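Local coordinates for uncharacterized protein (Bacteroides caccae, PDB 3NO2) that is of unknown function but folds as a six-bladed beta-propeller with a region resembling Mal s 1 allergenic proteins, at residues W37-T45 and C77-L85. Sequence-based numbering, arbitrary orientation. Where two conformers were deposited one is given.
Sequences WECNSVAAT and CEMQTARIL
The amide of Gln-80 lies beside that of Asn-40, the two pointing the same way with their planes 36° apart. Asn-40 ND2 donates to Gln-80 OE1 (2.9 Å) in a nearly straight bond, and Gln-80 NE2 in turn donates to Glu-38 OE1 (3.0 Å), which it meets from above the carboxylate plane. A bend at chi2 (-79°) turns the Gln-80 amide toward 37-45. NE2 also donates to Glu-78 OE1, 3.0 Å away; these bonds fix the flip of the amide, and a water at Glu-38 O and Asn-40 N lies within hydrogen-bonding distance of OE1. Glu-38 OE1 and Glu-78 OE1 come within 4.3 Å, and the shared NE2 donor probably offsets their repulsion if both are ionised. Glu-38 OE2 accepts from Asn-40 ND2 and is also bonded to Ser-12 and to a citrate probably from the crystallisation liquor; Glu-78 is held by His-124. Farther along, Ser-41 OG donates to Gln-80 O (2.7 Å), one water joins Ser-41 OG to Ala-82 N, and another sits between Val-42 O and Ala-82 O. Beyond them the packing turns apolar: Ala-43 CB sits over the Arg-83 backbone and 4.1 Å from Ile-84 CG1, while Thr-45 CG2 touches Ile-84 CD1 (3.8 Å). Strands 41-44 and 78-84 run nearly parallel (12°) in separate four-stranded sheets, the innermost strands of successive blades around the central channel of a six-bladed beta-propeller.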
loop_
_atom_site.group_PDB
_atom_site.type_symbol
_atom_site.label_atom_id
_atom_site.label_comp_id
_atom_site.label_asym_id
_atom_site.label_seq_id
_atom_site.Cartn_x
_atom_site.Cartn_y
_atom_site.Cartn_z
ATOM N N TRP A 37 11.414 -10.564 -7.319
ATOM C CA TRP A 37 10.227 -9.722 -7.254
ATOM C C TRP A 37 9.887 -9.381 -5.802
ATOM O O TRP A 37 10.174 -10.140 -4.882
ATOM C CB TRP A 37 9.040 -10.412 -7.944
ATOM C CG TRP A 37 9.132 -10.458 -9.433
ATOM C CD1 TRP A 37 10.262 -10.241 -10.198
ATOM C CD2 TRP A 37 8.100 -10.813 -10.359
ATOM N NE1 TRP A 37 9.985 -10.414 -11.514
ATOM C CE2 TRP A 37 8.665 -10.745 -11.650
ATOM C CE3 TRP A 37 6.739 -11.116 -10.246
ATOM C CZ2 TRP A 37 7.917 -11.014 -12.812
ATOM C CZ3 TRP A 37 6.020 -11.380 -11.392
ATOM C CH2 TRP A 37 6.595 -11.320 -12.653
ATOM N N GLU A 38 9.332 -8.206 -5.581
ATOM C CA GLU A 38 8.905 -7.755 -4.278
ATOM C C GLU A 38 7.597 -7.035 -4.485
ATOM O O GLU A 38 7.584 -6.023 -5.211
ATOM C CB GLU A 38 9.910 -6.797 -3.627
ATOM C CG GLU A 38 9.520 -6.355 -2.230
ATOM C CD GLU A 38 10.269 -5.195 -1.655
ATOM O OE1 GLU A 38 10.914 -4.404 -2.389
ATOM O OE2 GLU A 38 10.146 -5.010 -0.407
ATOM N N CYS A 39 6.512 -7.514 -3.873
ATOM C CA CYS A 39 5.184 -6.928 -4.012
ATOM C C CYS A 39 4.757 -6.199 -2.761
ATOM O O CYS A 39 4.530 -6.805 -1.712
ATOM C CB CYS A 39 4.143 -7.982 -4.359
ATOM S SG CYS A 39 2.474 -7.318 -4.442
ATOM N N ASN A 40 4.697 -4.864 -2.878
ATOM C CA ASN A 40 4.150 -3.973 -1.834
ATOM C C ASN A 40 2.860 -3.282 -2.202
ATOM O O ASN A 40 2.389 -2.488 -1.398
ATOM C CB ASN A 40 5.203 -2.943 -1.409
ATOM C CG ASN A 40 6.315 -3.567 -0.574
ATOM O OD1 ASN A 40 6.041 -4.101 0.541
ATOM N ND2 ASN A 40 7.562 -3.493 -1.048
ATOM N N SER A 41 2.307 -3.577 -3.380
ATOM C CA SER A 41 1.044 -3.025 -3.830
ATOM C C SER A 41 0.257 -4.048 -4.661
ATOM O O SER A 41 0.740 -4.543 -5.681
ATOM C CB SER A 41 1.261 -1.812 -4.737
ATOM O OG SER A 41 1.830 -0.730 -3.971
ATOM N N VAL A 42 -0.977 -4.314 -4.205
ATOM C CA VAL A 42 -2.004 -5.020 -4.960
ATOM C C VAL A 42 -3.261 -4.170 -5.018
ATOM O O VAL A 42 -3.532 -3.390 -4.098
ATOM C CB VAL A 42 -2.348 -6.417 -4.374
ATOM C CG1 VAL A 42 -1.128 -7.320 -4.288
ATOM C CG2 VAL A 42 -3.007 -6.355 -2.987
ATOM N N ALA A 43 -4.052 -4.324 -6.069
ATOM C CA ALA A 43 -5.299 -3.579 -6.222
ATOM C C ALA A 43 -6.213 -4.363 -7.158
ATOM O O ALA A 43 -5.760 -5.153 -7.977
ATOM C CB ALA A 43 -5.020 -2.158 -6.773
ATOM N N ALA A 44 -7.515 -4.181 -6.981
ATOM C CA ALA A 44 -8.551 -4.816 -7.816
ATOM C C ALA A 44 -9.368 -3.773 -8.497
ATOM O O ALA A 44 -9.680 -2.717 -7.929
ATOM C CB ALA A 44 -9.456 -5.704 -6.971
ATOM N N THR A 45 -9.750 -4.091 -9.717
ATOM C CA THR A 45 -10.754 -3.265 -10.418
ATOM C C THR A 45 -12.144 -3.716 -10.003
ATOM O O THR A 45 -12.336 -4.803 -9.477
ATOM C CB THR A 45 -10.652 -3.358 -11.939
ATOM O OG1 THR A 45 -11.055 -4.655 -12.354
ATOM C CG2 THR A 45 -9.229 -3.051 -12.450
ATOM N N CYS A 77 15.639 0.623 -11.040
ATOM C CA CYS A 77 14.443 1.296 -10.500
ATOM C C CYS A 77 13.616 0.250 -9.781
ATOM O O CYS A 77 13.813 -0.961 -9.963
ATOM C CB CYS A 77 13.632 1.963 -11.599
ATOM S SG CYS A 77 14.441 3.402 -12.385
ATOM N N GLU A 78 12.675 0.690 -8.958
ATOM C CA GLU A 78 11.794 -0.228 -8.246
ATOM C C GLU A 78 10.361 0.248 -8.371
ATOM O O GLU A 78 9.926 1.271 -7.785
ATOM C CB GLU A 78 12.163 -0.333 -6.775
ATOM C CG GLU A 78 13.572 -0.842 -6.515
ATOM C CD GLU A 78 13.839 -1.143 -5.052
ATOM O OE1 GLU A 78 12.928 -1.060 -4.219
ATOM O OE2 GLU A 78 15.017 -1.494 -4.756
HETATM N N MSE A 79 9.544 -0.526 -9.084
HETATM C CA MSE A 79 8.121 -0.263 -9.195
HETATM C C MSE A 79 7.472 -0.739 -7.900
HETATM O O MSE A 79 7.382 -1.946 -7.643
HETATM C CB MSE A 79 7.553 -1.058 -10.376
HETATM C CG MSE A 79 6.154 -0.657 -10.700
HETATM SE SE MSE A 79 5.971 0.950 -11.797
HETATM C CE MSE A 79 6.263 0.160 -13.503
ATOM N N GLN A 80 6.975 0.209 -7.111
ATOM C CA GLN A 80 6.454 -0.083 -5.787
ATOM C C GLN A 80 5.021 0.380 -5.561
ATOM O O GLN A 80 4.422 -0.085 -4.596
ATOM C CB GLN A 80 7.335 0.506 -4.693
ATOM C CG GLN A 80 8.743 -0.074 -4.629
ATOM C CD GLN A 80 8.862 -1.407 -3.950
ATOM O OE1 GLN A 80 7.887 -2.035 -3.589
ATOM N NE2 GLN A 80 10.094 -1.875 -3.812
ATOM N N THR A 81 4.474 1.269 -6.401
ATOM C CA THR A 81 3.097 1.698 -6.355
ATOM C C THR A 81 2.299 1.016 -7.437
ATOM O O THR A 81 2.745 0.920 -8.574
ATOM C CB THR A 81 3.011 3.224 -6.604
ATOM O OG1 THR A 81 3.667 3.965 -5.564
ATOM C CG2 THR A 81 1.578 3.735 -6.719
ATOM N N ALA A 82 1.087 0.602 -7.093
ATOM C CA ALA A 82 0.117 0.083 -8.066
ATOM C C ALA A 82 -1.274 0.154 -7.419
ATOM O O ALA A 82 -1.573 -0.648 -6.541
ATOM C CB ALA A 82 0.472 -1.319 -8.475
ATOM N N ARG A 83 -2.116 1.088 -7.840
ATOM C CA ARG A 83 -3.467 1.251 -7.297
ATOM C C ARG A 83 -4.428 1.558 -8.434
ATOM O O ARG A 83 -4.035 1.948 -9.529
ATOM C CB ARG A 83 -3.525 2.336 -6.222
ATOM C CG ARG A 83 -3.246 3.722 -6.776
ATOM C CD ARG A 83 -3.498 4.809 -5.776
ATOM N NE ARG A 83 -2.598 4.753 -4.644
ATOM C CZ ARG A 83 -2.925 4.403 -3.408
ATOM N NH1 ARG A 83 -4.167 4.069 -3.105
ATOM N NH2 ARG A 83 -2.015 4.449 -2.469
ATOM N N ILE A 84 -5.717 1.378 -8.158
ATOM C CA ILE A 84 -6.790 1.831 -9.034
ATOM C C ILE A 84 -7.370 3.105 -8.454
ATOM O O ILE A 84 -7.789 3.139 -7.273
ATOM C CB ILE A 84 -7.844 0.745 -9.200
ATOM C CG1 ILE A 84 -7.239 -0.523 -9.806
ATOM C CG2 ILE A 84 -9.046 1.295 -10.017
ATOM C CD1 ILE A 84 -6.715 -0.411 -11.247
ATOM N N LEU A 85 -7.344 4.164 -9.252
ATOM C CA LEU A 85 -7.854 5.446 -8.851
ATOM C C LEU A 85 -9.401 5.444 -8.883
ATOM O O LEU A 85 -10.014 4.583 -9.510
ATOM C CB LEU A 85 -7.365 6.504 -9.832
ATOM C CG LEU A 85 -5.856 6.735 -9.849
ATOM C CD1 LEU A 85 -5.499 7.654 -10.993
ATOM C CD2 LEU A 85 -5.367 7.279 -8.485
HETATM O O HOH W 1 6.163 -3.685 -5.074
HETATM O O HOH W 2 0.192 1.502 -4.289
HETATM O O HOH W 3 -1.952 -1.074 -3.834
#